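Local coordinates for protein possible galactose mutarotase (Streptomyces platensis subsp. rosaceus, PDB 4RNL) that probably interconverts the alpha and beta anomers of galactose or a related aldose, at residues E199-A204 with V258-D263; T227-R232 with H243-D248; G239-N244 with L281-H286; T274-L279 with T309-D314. All coordinates share one frame; numbering follows the deposited sequence.

Contact 1: residues E199-A204 with V258-D263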
loop_
_atom_site.group_PDB
_atom_site.type_symbol
_atom_site.label_atom_id
_atom_site.label_comp_id
_atom_site.label_asym_id
_atom_site.label_seq_id
_atom_site.Cartn_x
_atom_site.Cartn_y
_atom_site.Cartn_z
ATOM N N GLU A 199 17.553 5.217 -5.435
ATOM C CA GLU A 199 18.012 5.893 -4.230
ATOM C C GLU A 199 16.806 6.235 -3.370
ATOM O O GLU A 199 15.816 6.789 -3.861
ATOM C CB GLU A 199 18.795 7.154 -4.595
ATOM C CG GLU A 199 20.079 6.836 -5.360
ATOM C CD GLU A 199 20.838 8.072 -5.792
ATOM O OE1 GLU A 199 20.234 9.170 -5.820
ATOM O OE2 GLU A 199 22.046 7.939 -6.109
ATOM N N LEU A 200 16.885 5.881 -2.091
ATOM C CA LEU A 200 15.787 6.118 -1.160
ATOM C C LEU A 200 16.283 6.965 -0.008
ATOM O O LEU A 200 17.357 6.704 0.534
ATOM C CB LEU A 200 15.260 4.786 -0.609
ATOM C CG LEU A 200 14.150 4.881 0.445
ATOM C CD1 LEU A 200 12.922 5.557 -0.144
ATOM C CD2 LEU A 200 13.795 3.510 0.988
ATOM N N ARG A 201 15.512 7.987 0.347
ATOM C CA ARG A 201 15.703 8.707 1.602
ATOM C C ARG A 201 14.435 8.566 2.435
ATOM O O ARG A 201 13.335 8.734 1.912
ATOM C CB ARG A 201 15.999 10.193 1.344
ATOM C CG ARG A 201 16.241 10.977 2.640
ATOM C CD ARG A 201 16.521 12.465 2.404
ATOM N NE ARG A 201 15.318 13.184 1.989
ATOM C CZ ARG A 201 14.333 13.547 2.811
ATOM N NH1 ARG A 201 14.394 13.263 4.107
ATOM N NH2 ARG A 201 13.277 14.193 2.336
ATOM N N LEU A 202 14.578 8.249 3.724
ATOM C CA LEU A 202 13.419 8.152 4.615
ATOM C C LEU A 202 13.584 9.095 5.778
ATOM O O LEU A 202 14.670 9.203 6.354
ATOM C CB LEU A 202 13.242 6.730 5.168
ATOM C CG LEU A 202 13.037 5.584 4.184
ATOM C CD1 LEU A 202 13.063 4.252 4.937
ATOM C CD2 LEU A 202 11.721 5.759 3.420
ATOM N N ALA A 203 12.506 9.776 6.141
ATOM C CA ALA A 203 12.539 10.613 7.333
ATOM C C ALA A 203 12.231 9.740 8.541
ATOM O O ALA A 203 11.185 9.885 9.174
ATOM C CB ALA A 203 11.544 11.754 7.216
ATOM N N ALA A 204 13.155 8.836 8.850
ATOM C CA ALA A 204 12.974 7.845 9.914
ATOM C C ALA A 204 14.299 7.558 10.621
ATOM O O ALA A 204 15.242 7.043 10.008
ATOM C CB ALA A 204 12.412 6.550 9.322
ATOM N N VAL A 258 7.717 11.909 3.687
ATOM C CA VAL A 258 8.459 11.007 4.577
ATOM C C VAL A 258 9.424 10.125 3.798
ATOM O O VAL A 258 10.300 9.478 4.385
ATOM C CB VAL A 258 7.523 10.091 5.387
ATOM C CG1 VAL A 258 6.637 10.922 6.333
ATOM C CG2 VAL A 258 6.678 9.230 4.444
ATOM N N ALA A 259 9.270 10.096 2.479
ATOM C CA ALA A 259 10.137 9.263 1.655
ATOM C C ALA A 259 10.365 9.913 0.313
ATOM O O ALA A 259 9.441 10.483 -0.274
ATOM C CB ALA A 259 9.533 7.879 1.472
ATOM N N GLU A 260 11.598 9.821 -0.176
ATOM C CA GLU A 260 11.922 10.269 -1.531
ATOM C C GLU A 260 12.653 9.151 -2.233
ATOM O O GLU A 260 13.706 8.709 -1.771
ATOM C CB GLU A 260 12.797 11.531 -1.490
ATOM C CG GLU A 260 12.052 12.764 -0.960
ATOM C CD GLU A 260 12.967 13.951 -0.732
ATOM O OE1 GLU A 260 14.198 13.751 -0.666
ATOM O OE2 GLU A 260 12.456 15.087 -0.619
ATOM N N LEU A 261 12.083 8.689 -3.343
ATOM C CA LEU A 261 12.658 7.596 -4.111
ATOM C C LEU A 261 13.047 8.156 -5.477
ATOM O O LEU A 261 12.328 9.001 -6.043
ATOM C CB LEU A 261 11.605 6.497 -4.271
ATOM C CG LEU A 261 11.961 5.192 -4.981
ATOM C CD1 LEU A 261 12.984 4.361 -4.207
ATOM C CD2 LEU A 261 10.674 4.395 -5.187
ATOM N N TYR A 262 14.184 7.713 -6.000
ATOM C CA TYR A 262 14.700 8.281 -7.239
ATOM C C TYR A 262 15.423 7.245 -8.084
ATOM O O TYR A 262 16.229 6.464 -7.569
ATOM C CB TYR A 262 15.644 9.451 -6.919
ATOM C CG TYR A 262 16.352 10.033 -8.127
ATOM C CD1 TYR A 262 15.634 10.641 -9.150
ATOM C CD2 TYR A 262 17.736 9.998 -8.229
ATOM C CE1 TYR A 262 16.278 11.180 -10.259
ATOM C CE2 TYR A 262 18.391 10.538 -9.336
ATOM C CZ TYR A 262 17.651 11.127 -10.348
ATOM O OH TYR A 262 18.295 11.667 -11.457
ATOM N N ASP A 263 15.136 7.237 -9.386
ATOM C CA ASP A 263 15.897 6.412 -10.333
ATOM C C ASP A 263 16.823 7.272 -11.183
ATOM O O ASP A 263 16.354 8.004 -12.058
ATOM C CB ASP A 263 14.955 5.643 -11.273
ATOM C CG ASP A 263 15.703 4.943 -12.400
ATOM O OD1 ASP A 263 16.821 4.436 -12.144
ATOM O OD2 ASP A 263 15.190 4.909 -13.552
#

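Contact 2: residues T227-R232 with H243-D248. With PO4 (phosphate ion), chain G.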
loop_
_atom_site.group_PDB
_atom_site.type_symbol
_atom_site.label_atom_id
_atom_site.label_comp_id
_atom_site.label_asym_id
_atom_site.label_seq_id
_atom_site.Cartn_x
_atom_site.Cartn_y
_atom_site.Cartn_z
ATOM N N THR A 227 23.362 0.926 11.255
ATOM C CA THR A 227 22.782 -0.303 10.726
ATOM C C THR A 227 22.454 -0.176 9.239
ATOM O O THR A 227 22.492 0.916 8.662
ATOM C CB THR A 227 21.455 -0.652 11.420
ATOM O OG1 THR A 227 20.424 0.208 10.911
ATOM C CG2 THR A 227 21.548 -0.494 12.940
ATOM N N ARG A 228 22.089 -1.299 8.633
ATOM C CA ARG A 228 21.699 -1.318 7.225
ATOM C C ARG A 228 20.356 -0.621 7.001
ATOM O O ARG A 228 19.915 -0.461 5.855
ATOM C CB ARG A 228 21.629 -2.771 6.726
ATOM C CG ARG A 228 20.464 -3.574 7.336
ATOM C CD ARG A 228 20.570 -5.067 7.003
ATOM N NE ARG A 228 20.413 -5.252 5.569
ATOM C CZ ARG A 228 19.250 -5.481 4.966
ATOM N NH1 ARG A 228 19.213 -5.617 3.656
ATOM N NH2 ARG A 228 18.135 -5.599 5.669
ATOM N N PHE A 229 19.700 -0.194 8.081
ATOM C CA PHE A 229 18.383 0.438 7.945
ATOM C C PHE A 229 18.457 1.964 7.942
ATOM O O PHE A 229 17.433 2.644 7.952
ATOM C CB PHE A 229 17.438 -0.068 9.043
ATOM C CG PHE A 229 17.368 -1.567 9.109
ATOM C CD1 PHE A 229 16.548 -2.273 8.235
ATOM C CD2 PHE A 229 18.147 -2.272 10.016
ATOM C CE1 PHE A 229 16.487 -3.658 8.282
ATOM C CE2 PHE A 229 18.096 -3.663 10.072
ATOM C CZ PHE A 229 17.265 -4.357 9.202
ATOM N N ASP A 230 19.672 2.503 7.914
ATOM C CA ASP A 230 19.844 3.955 7.886
ATOM C C ASP A 230 19.631 4.514 6.476
ATOM O O ASP A 230 20.493 4.362 5.599
ATOM C CB ASP A 230 21.233 4.350 8.417
ATOM C CG ASP A 230 21.355 5.840 8.718
ATOM O OD1 ASP A 230 20.436 6.609 8.353
ATOM O OD2 ASP A 230 22.383 6.254 9.316
ATOM N N PHE A 231 18.478 5.148 6.268
ATOM C CA PHE A 231 18.143 5.826 5.007
ATOM C C PHE A 231 17.952 7.318 5.245
ATOM O O PHE A 231 17.257 7.997 4.479
ATOM C CB PHE A 231 16.848 5.259 4.387
ATOM C CG PHE A 231 17.012 3.907 3.731
ATOM C CD1 PHE A 231 17.465 3.806 2.419
ATOM C CD2 PHE A 231 16.664 2.736 4.407
ATOM C CE1 PHE A 231 17.605 2.562 1.802
ATOM C CE2 PHE A 231 16.803 1.486 3.799
ATOM C CZ PHE A 231 17.271 1.396 2.490
ATOM N N ARG A 232 18.557 7.842 6.308
ATOM C CA ARG A 232 18.363 9.252 6.634
ATOM C C ARG A 232 18.969 10.155 5.557
ATOM O O ARG A 232 18.470 11.257 5.313
ATOM C CB ARG A 232 18.927 9.566 8.016
ATOM C CG ARG A 232 18.077 8.989 9.176
ATOM C CD ARG A 232 18.771 9.196 10.516
ATOM N NE ARG A 232 20.086 8.554 10.526
ATOM C CZ ARG A 232 21.046 8.814 11.410
ATOM N NH1 ARG A 232 20.847 9.705 12.372
ATOM N NH2 ARG A 232 22.209 8.184 11.328
ATOM N N HIS A 243 10.633 -4.491 6.341
ATOM C CA HIS A 243 10.757 -3.880 7.661
ATOM C C HIS A 243 9.954 -2.602 7.764
ATOM O O HIS A 243 9.839 -1.850 6.793
ATOM C CB HIS A 243 12.221 -3.559 7.945
ATOM C CG HIS A 243 13.081 -4.775 8.078
ATOM N ND1 HIS A 243 13.568 -5.460 6.985
ATOM C CD2 HIS A 243 13.515 -5.444 9.170
ATOM C CE1 HIS A 243 14.287 -6.490 7.400
ATOM N NE2 HIS A 243 14.274 -6.500 8.723
ATOM N N ASN A 244 9.397 -2.369 8.950
ATOM C CA ASN A 244 8.693 -1.137 9.258
ATOM C C ASN A 244 9.659 -0.098 9.810
ATOM O O ASN A 244 10.468 -0.397 10.697
ATOM C CB ASN A 244 7.594 -1.412 10.300
ATOM C CG ASN A 244 6.928 -0.138 10.803
ATOM O OD1 ASN A 244 6.067 0.435 10.127
ATOM N ND2 ASN A 244 7.308 0.298 12.005
ATOM N N PHE A 245 9.563 1.121 9.288
ATOM C CA PHE A 245 10.302 2.261 9.822
ATOM C C PHE A 245 9.375 3.144 10.662
ATOM O O PHE A 245 8.234 3.392 10.285
ATOM C CB PHE A 245 10.931 3.060 8.668
ATOM C CG PHE A 245 12.028 2.315 7.963
ATOM C CD1 PHE A 245 11.728 1.350 7.007
ATOM C CD2 PHE A 245 13.357 2.531 8.304
ATOM C CE1 PHE A 245 12.729 0.633 6.378
ATOM C CE2 PHE A 245 14.369 1.818 7.676
ATOM C CZ PHE A 245 14.062 0.868 6.722
ATOM N N ALA A 246 9.868 3.599 11.813
ATOM C CA ALA A 246 9.132 4.541 12.647
ATOM C C ALA A 246 9.423 5.950 12.138
ATOM O O ALA A 246 10.497 6.507 12.377
ATOM C CB ALA A 246 9.557 4.392 14.116
ATOM N N LEU A 247 8.469 6.523 11.419
ATOM C CA LEU A 247 8.668 7.829 10.810
ATOM C C LEU A 247 8.800 8.910 11.864
ATOM O O LEU A 247 8.053 8.923 12.848
ATOM C CB LEU A 247 7.486 8.143 9.884
ATOM C CG LEU A 247 7.302 7.080 8.803
ATOM C CD1 LEU A 247 6.071 7.381 7.950
ATOM C CD2 LEU A 247 8.550 7.017 7.935
ATOM N N ASP A 248 9.754 9.817 11.675
ATOM C CA ASP A 248 9.924 10.922 12.618
ATOM C C ASP A 248 8.639 11.750 12.702
ATOM O O ASP A 248 8.041 12.092 11.679
ATOM C CB ASP A 248 11.108 11.808 12.207
ATOM C CG ASP A 248 12.430 11.044 12.193
ATOM O OD1 ASP A 248 12.545 10.016 12.900
ATOM O OD2 ASP A 248 13.357 11.476 11.481
HETATM P P PO4 G . 24.317 9.714 14.054
HETATM O O1 PO4 G . 25.174 9.507 15.276
HETATM O O2 PO4 G . 24.364 8.480 13.190
HETATM O O3 PO4 G . 22.892 10.003 14.470
HETATM O O4 PO4 G . 24.873 10.869 13.255
#

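Contact 3: residues G239-N244 with L281-H286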
loop_
_atom_site.group_PDB
_atom_site.type_symbol
_atom_site.label_atom_id
_atom_site.label_comp_id
_atom_site.label_asym_id
_atom_site.label_seq_id
_atom_site.Cartn_x
_atom_site.Cartn_y
_atom_site.Cartn_z
ATOM N N GLY A 239 19.876 -3.654 -0.723
ATOM C CA GLY A 239 19.650 -4.924 -0.049
ATOM C C GLY A 239 18.191 -5.338 -0.020
ATOM O O GLY A 239 17.329 -4.653 -0.584
ATOM N N ALA A 240 17.922 -6.469 0.630
ATOM C CA ALA A 240 16.561 -6.947 0.822
ATOM C C ALA A 240 16.003 -6.342 2.108
ATOM O O ALA A 240 16.704 -6.286 3.126
ATOM C CB ALA A 240 16.552 -8.466 0.916
ATOM N N TYR A 241 14.754 -5.891 2.053
ATOM C CA TYR A 241 14.063 -5.360 3.224
ATOM C C TYR A 241 12.644 -5.891 3.285
ATOM O O TYR A 241 12.017 -6.164 2.257
ATOM C CB TYR A 241 14.037 -3.817 3.198
ATOM C CG TYR A 241 15.412 -3.200 3.314
ATOM C CD1 TYR A 241 15.967 -2.935 4.560
ATOM C CD2 TYR A 241 16.154 -2.895 2.181
ATOM C CE1 TYR A 241 17.237 -2.386 4.680
ATOM C CE2 TYR A 241 17.432 -2.340 2.284
ATOM C CZ TYR A 241 17.962 -2.091 3.539
ATOM O OH TYR A 241 19.224 -1.540 3.656
ATOM N N ASP A 242 12.146 -6.054 4.503
ATOM C CA ASP A 242 10.734 -6.293 4.751
ATOM C C ASP A 242 10.518 -5.806 6.171
ATOM O O ASP A 242 10.299 -6.598 7.090
ATOM C CB ASP A 242 10.400 -7.778 4.620
ATOM C CG ASP A 242 8.909 -8.051 4.714
ATOM O OD1 ASP A 242 8.119 -7.074 4.747
ATOM O OD2 ASP A 242 8.526 -9.244 4.748
ATOM N N HIS A 243 10.633 -4.491 6.341
ATOM C CA HIS A 243 10.757 -3.880 7.661
ATOM C C HIS A 243 9.954 -2.602 7.764
ATOM O O HIS A 243 9.839 -1.850 6.793
ATOM C CB HIS A 243 12.221 -3.559 7.945
ATOM C CG HIS A 243 13.081 -4.775 8.078
ATOM N ND1 HIS A 243 13.568 -5.460 6.985
ATOM C CD2 HIS A 243 13.515 -5.444 9.170
ATOM C CE1 HIS A 243 14.287 -6.490 7.400
ATOM N NE2 HIS A 243 14.274 -6.500 8.723
ATOM N N ASN A 244 9.397 -2.369 8.950
ATOM C CA ASN A 244 8.693 -1.137 9.258
ATOM C C ASN A 244 9.659 -0.098 9.810
ATOM O O ASN A 244 10.468 -0.397 10.697
ATOM C CB ASN A 244 7.594 -1.412 10.300
ATOM C CG ASN A 244 6.928 -0.138 10.803
ATOM O OD1 ASN A 244 6.067 0.435 10.127
ATOM N ND2 ASN A 244 7.308 0.298 12.005
ATOM N N LEU A 281 8.927 -1.038 4.204
ATOM C CA LEU A 281 9.717 -1.086 2.981
ATOM C C LEU A 281 9.832 -2.559 2.619
ATOM O O LEU A 281 10.326 -3.344 3.411
ATOM C CB LEU A 281 11.108 -0.493 3.234
ATOM C CG LEU A 281 12.136 -0.659 2.112
ATOM C CD1 LEU A 281 11.615 -0.051 0.832
ATOM C CD2 LEU A 281 13.463 -0.015 2.507
ATOM N N TYR A 282 9.346 -2.945 1.448
ATOM C CA TYR A 282 9.430 -4.343 1.042
ATOM C C TYR A 282 9.998 -4.432 -0.360
ATOM O O TYR A 282 9.484 -3.815 -1.287
ATOM C CB TYR A 282 8.060 -5.036 1.125
ATOM C CG TYR A 282 8.121 -6.472 0.657
ATOM C CD1 TYR A 282 9.058 -7.354 1.186
ATOM C CD2 TYR A 282 7.253 -6.942 -0.324
ATOM C CE1 TYR A 282 9.135 -8.676 0.746
ATOM C CE2 TYR A 282 7.312 -8.257 -0.768
ATOM C CZ TYR A 282 8.252 -9.116 -0.227
ATOM O OH TYR A 282 8.313 -10.414 -0.670
ATOM N N THR A 283 11.071 -5.197 -0.508
ATOM C CA THR A 283 11.783 -5.247 -1.781
ATOM C C THR A 283 11.412 -6.432 -2.672
ATOM O O THR A 283 12.186 -6.799 -3.546
ATOM C CB THR A 283 13.313 -5.218 -1.569
ATOM O OG1 THR A 283 13.680 -6.228 -0.614
ATOM C CG2 THR A 283 13.736 -3.860 -1.031
ATOM N N ALA A 284 10.240 -7.025 -2.453
ATOM C CA ALA A 284 9.679 -8.017 -3.389
ATOM C C ALA A 284 10.575 -9.223 -3.617
ATOM O O ALA A 284 10.741 -9.692 -4.753
ATOM C CB ALA A 284 9.332 -7.356 -4.745
ATOM N N ASP A 285 11.158 -9.747 -2.550
ATOM C CA ASP A 285 12.096 -10.841 -2.727
ATOM C C ASP A 285 11.435 -12.184 -3.028
ATOM O O ASP A 285 12.106 -13.123 -3.446
ATOM C CB ASP A 285 13.047 -10.913 -1.536
ATOM C CG ASP A 285 13.747 -9.597 -1.306
ATOM O OD1 ASP A 285 14.811 -9.375 -1.931
ATOM O OD2 ASP A 285 13.200 -8.771 -0.541
ATOM N N HIS A 286 10.122 -12.268 -2.855
ATOM C CA HIS A 286 9.414 -13.517 -3.143
ATOM C C HIS A 286 9.260 -13.752 -4.647
ATOM O O HIS A 286 9.024 -14.873 -5.088
ATOM C CB HIS A 286 8.041 -13.511 -2.482
ATOM C CG HIS A 286 7.054 -12.614 -3.160
ATOM N ND1 HIS A 286 7.002 -11.255 -2.929
ATOM C CD2 HIS A 286 6.078 -12.883 -4.059
ATOM C CE1 HIS A 286 6.038 -10.724 -3.664
ATOM N NE2 HIS A 286 5.458 -11.692 -4.353
HETATM O O HOH W 1 12.683 -9.406 2.120
#

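Contact 4: residues T274-L279 with T309-D314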
loop_
_atom_site.group_PDB
_atom_site.type_symbol
_atom_site.label_atom_id
_atom_site.label_comp_id
_atom_site.label_asym_id
_atom_site.label_seq_id
_atom_site.Cartn_x
_atom_site.Cartn_y
_atom_site.Cartn_z
ATOM N N THR A 274 2.585 11.381 3.954
ATOM C CA THR A 274 1.574 10.615 4.669
ATOM C C THR A 274 1.280 11.165 6.052
ATOM O O THR A 274 2.085 11.893 6.635
ATOM C CB THR A 274 1.974 9.122 4.792
ATOM O OG1 THR A 274 0.856 8.354 5.257
ATOM C CG2 THR A 274 3.149 8.941 5.759
ATOM N N THR A 275 0.108 10.804 6.566
ATOM C CA THR A 275 -0.281 11.085 7.943
ATOM C C THR A 275 0.192 9.964 8.874
ATOM O O THR A 275 0.212 10.117 10.097
ATOM C CB THR A 275 -1.805 11.157 8.048
ATOM O OG1 THR A 275 -2.362 9.980 7.450
ATOM C CG2 THR A 275 -2.336 12.392 7.315
ATOM N N GLU A 276 0.558 8.828 8.289
ATOM C CA GLU A 276 0.883 7.619 9.062
ATOM C C GLU A 276 2.190 7.717 9.844
ATOM O O GLU A 276 3.100 8.458 9.456
ATOM C CB GLU A 276 0.955 6.414 8.111
ATOM C CG GLU A 276 -0.392 6.019 7.518
ATOM C CD GLU A 276 -1.305 5.350 8.535
ATOM O OE1 GLU A 276 -0.795 4.677 9.455
ATOM O OE2 GLU A 276 -2.542 5.495 8.421
ATOM N N PRO A 277 2.308 6.937 10.931
ATOM C CA PRO A 277 3.533 6.930 11.737
ATOM C C PRO A 277 4.579 5.924 11.253
ATOM O O PRO A 277 5.730 5.932 11.715
ATOM C CB PRO A 277 3.021 6.484 13.106
ATOM C CG PRO A 277 1.891 5.518 12.760
ATOM C CD PRO A 277 1.229 6.140 11.556
ATOM N N GLY A 278 4.182 5.038 10.355
ATOM C CA GLY A 278 5.077 3.975 9.942
ATOM C C GLY A 278 5.123 3.780 8.440
ATOM O O GLY A 278 4.241 4.221 7.696
ATOM N N LEU A 279 6.175 3.108 7.992
ATOM C CA LEU A 279 6.312 2.783 6.585
ATOM C C LEU A 279 6.951 1.415 6.473
ATOM O O LEU A 279 8.033 1.190 7.006
ATOM C CB LEU A 279 7.161 3.849 5.879
ATOM C CG LEU A 279 7.445 3.708 4.378
ATOM C CD1 LEU A 279 7.644 5.082 3.755
ATOM C CD2 LEU A 279 8.706 2.901 4.147
ATOM N N THR A 309 2.566 2.945 3.711
ATOM C CA THR A 309 2.381 3.781 4.897
ATOM C C THR A 309 1.346 3.114 5.781
ATOM O O THR A 309 0.312 2.650 5.297
ATOM C CB THR A 309 1.932 5.186 4.502
ATOM O OG1 THR A 309 0.740 5.083 3.724
ATOM C CG2 THR A 309 3.012 5.868 3.640
ATOM N N GLN A 310 1.615 3.060 7.084
ATOM C CA GLN A 310 0.835 2.185 7.946
ATOM C C GLN A 310 1.088 2.478 9.415
ATOM O O GLN A 310 2.008 3.224 9.765
ATOM C CB GLN A 310 1.258 0.741 7.657
ATOM C CG GLN A 310 2.742 0.515 7.976
ATOM C CD GLN A 310 3.149 -0.933 7.893
ATOM O OE1 GLN A 310 2.429 -1.756 7.330
ATOM N NE2 GLN A 310 4.312 -1.260 8.467
ATOM N N HIS A 311 0.259 1.905 10.282
ATOM C CA HIS A 311 0.637 1.764 11.686
ATOM C C HIS A 311 1.525 0.517 11.814
ATOM O O HIS A 311 1.583 -0.302 10.894
ATOM C CB HIS A 311 -0.602 1.683 12.583
ATOM C CG HIS A 311 -1.174 3.024 12.944
ATOM N ND1 HIS A 311 -1.449 3.993 12.001
ATOM C CD2 HIS A 311 -1.524 3.549 14.139
ATOM C CE1 HIS A 311 -1.939 5.062 12.603
ATOM N NE2 HIS A 311 -1.994 4.820 13.902
ATOM N N PHE A 312 2.226 0.386 12.937
ATOM C CA PHE A 312 3.277 -0.627 13.082
ATOM C C PHE A 312 2.726 -2.057 13.090
ATOM O O PHE A 312 1.607 -2.291 13.559
ATOM C CB PHE A 312 4.052 -0.416 14.395
ATOM C CG PHE A 312 4.730 0.926 14.527
ATOM C CD1 PHE A 312 4.803 1.823 13.463
ATOM C CD2 PHE A 312 5.314 1.282 15.736
ATOM C CE1 PHE A 312 5.441 3.053 13.618
ATOM C CE2 PHE A 312 5.950 2.501 15.898
ATOM C CZ PHE A 312 6.012 3.390 14.832
ATOM N N PRO A 313 3.515 -3.027 12.582
ATOM C CA PRO A 313 3.135 -4.445 12.650
ATOM C C PRO A 313 2.800 -4.867 14.072
ATOM O O PRO A 313 3.461 -4.417 15.012
ATOM C CB PRO A 313 4.406 -5.172 12.189
ATOM C CG PRO A 313 5.074 -4.186 11.271
ATOM C CD PRO A 313 4.793 -2.829 11.869
ATOM N N ASP A 314 1.777 -5.710 14.211
ATOM C CA ASP A 314 1.395 -6.318 15.486
ATOM C C ASP A 314 0.893 -5.314 16.526
ATOM O O ASP A 314 0.917 -5.593 17.723
ATOM C CB ASP A 314 2.538 -7.163 16.074
ATOM C CG ASP A 314 2.039 -8.192 17.077
ATOM O OD1 ASP A 314 0.903 -8.685 16.890
ATOM O OD2 ASP A 314 2.762 -8.504 18.055
#

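Contact 1: residues E199-A204 with V258-D263
Arg201 turns the NE edge of its guanidinium to Glu260, and OE1 of that glutamate lies close to the guanidinium plane, 2.9 Å from NE in a hydrogen-bonded salt bridge. The two flat groups stand nearly perpendicular, at 89°, and the nitrogen meets OE1 from above the carboxylate plane. OE1 of Glu199 lies at the edge of the Tyr262 ring, near its plane and 3.6 Å from CD2, with the carboxylate turned 52° against the ring; Arg343 makes a cation-pi contact with this tyrosine. In both pairs the side chains run alongside each other from directly opposed residues. Arg201 starts out extended, its CG anti to the backbone N (chi1 -179°), and the bend at chi3 then swings NE across to the glutamate.

Underneath is a regular antiparallel ladder: Glu199-Tyr262 and Arg201-Glu260 are hydrogen-bonded pairs, Leu200-Leu261 and Leu202-Ala259 non-hydrogen-bonded ones. It closes with Ala203 N donating to Val258 O at 2.8 Å, where Ala203 centres an inverse gamma turn. The apolar face is knit by Leu202 CD2 on Ala259 CB at 3.6 Å and, more loosely, Leu200 CD1 on Leu261 CD1.

Within its sheet the pair lies between strands 235-236 and 268-274, with Val258 and Ala259 forming a classic beta bulge opposite Leu272. The leucine face packs against Leu279 and Leu281 of strand 278-282, in the other layer of the beta-sandwich.

Contact 2: residues T227-R232 with H243-D248
Phe229, at the third position of a type I turn running from Thr227 to Asp230, sets its carbonyl O in the plane of the Phe245 ring, 3.2 Å from CE2 at the ring's edge. Its side chain reaches on to His243 of the same strand. The pair is edge-to-face: Phe229 CE1 stands 3.4 Å above the centre of the imidazole, the ring planes 55° apart. With CG anti to its own carbonyl carbon (chi1 -66°), His243 lays that face beneath the phenyl edge. With alanine in place of His243, the Phe229 edge is likely to lose the imidazole face it points into, leaving a gap beside CE1 and CZ. Arg228 folds CG over one face of the Phe229 ring and sends NH1 to Ala240 O.

The contact joins the irregular loop after strand 222-223 to strand 242-246 of the sandwich. The loop contains two small motifs: an ST turn, Phe229 N to Thr227 OG1, and an Asx turn, Arg232 N to Asp230 OD1. Deeper in, Phe231 CD2 packs on Phe245 CZ at 4.0 Å, the two side chains crossing at about a right angle, with Leu202 and Leu281 around them.

Outside, Arg232 grips Asp230 side-on, NE to OD1 and NH2 to OD2 at 2.8 Å. A phosphate, probably from the crystallisation liquor, takes the NH1-NH2 edge: Arg232 NH1 binds its O3 and NH2 its O2, each at 2.9 Å.

Contact 3: residues G239-N244 with L281-H286
Asp242-Tyr282 and His243-Leu281 are the last rungs of an antiparallel pair in one sheet of the mutarotase beta-sandwich, where strand 278-282 gives way to a loop. His243 and Leu281 exchange backbone bonds, Leu281 N to His243 O at 2.9 Å being the shorter. Beyond Tyr282 a side chain takes over the work of a backbone carbonyl: Thr283 N donates to Tyr241 O, while Tyr241 N donates to Thr283 OG1 at 2.9 Å, nearly straight at 167°. The threonine's chi1 of 51° sets OG1 between its backbone N and carbonyl carbon, within reach of both Tyr241 N and Asp285. OG1 passes its own proton to the syn side of Asp285 OD2, 2.6 Å away, fixing the hydroxyl's rotation.

On one face of the pair, Leu281 CD2 makes an off-centre CH-pi contact with the Tyr241 ring, 4.3 Å from its centroid; the phenol oxygen is bound by Arg228 O and Arg235. On the other, the Asp242 carboxylate lies obliquely by the Tyr282 ring, CG 3.6 Å from CD1. Its OD1 is held by Gln280 NE2 and also bonds a glycerol, probably from the crystallisation liquor, which may mark the sugar pocket. The Tyr282 ring has Ala284 N over one face, and its OH shares a hydrogen bond with His286 ND1. The next backbone donor, Asp242 N, meets His243 ND1 at 2.9 Å, tilted 32° from the imidazole plane.

Contact 4: residues T274-L279 with T309-D314
Pro277 stands nearly upright on the imidazole of His311, pointing CG at its face: CG is 12° off the ring normal and 3.8 Å from the centroid, a CH-pi contact. Glu276 comes to the edge of the same imidazole, its carboxylate turned 66° against the ring. There His311 ND1 donates to Glu276 OE1 at 2.7 Å, a His-carboxylate hydrogen bond whose length is doubtful because OE1 is crowded in the model. The bend of the glutamate at chi2 (-73°) curls the acid round to the histidine, and Ser334 binds its other oxygen. Replacing His311 by alanine would probably leave a gap beside Pro277 CG and cost Glu276 a neighbour at its carboxylate.

Phe312 turns its edge to Pro277 and Gly278, CE1 lying 3.5 Å from Pro277 O and 3.8 Å from Gly278 CA. Backbone pairing is short here: Gln310 N donates to Gly278 O at 2.9 Å from well above the carbonyl plane, and the return bond is weak. Thr274 and Thr309 reach tip to tip, OG1 of the former 3.4 Å from CB of the latter, and Thr336 OG1 bonds both hydroxyls.

The segment 274-279 carries the chain from strand 268-274 in one sheet to strand 278-282 in the other, where it runs between strands 305-310 and 242-246. Strand 332-342 of the first sheet flanks the crossing through Ser334 and Thr336.

Overall arrangement
Contacts 2, 3 and 4 share one sheet of the sandwich, stepping from strand 242-246 through 278-282 to 305-310, while contact 1 belongs to the facing sheet. Contacts 1 and 2 lie about 10 Å apart, centre to centre, and join directly where Leu202 N meets Phe231 O at 2.8 Å. His243 and Asn244 serve both contact 2 and contact 3, and Phe229 CD1 packs 3.6 Å from Tyr241 CE1. Phe245 N lies 2.7 Å from Leu279 O, tying contact 2 to contact 4. Between contacts 3 and 4, centres about 16 Å apart, Asn244 OD1 lies 3.0 Å from Gln310 NE2. A glycerol bound to Asp242 may mark a pocket beside contact 3; the phosphate lies by the loop of contact 2.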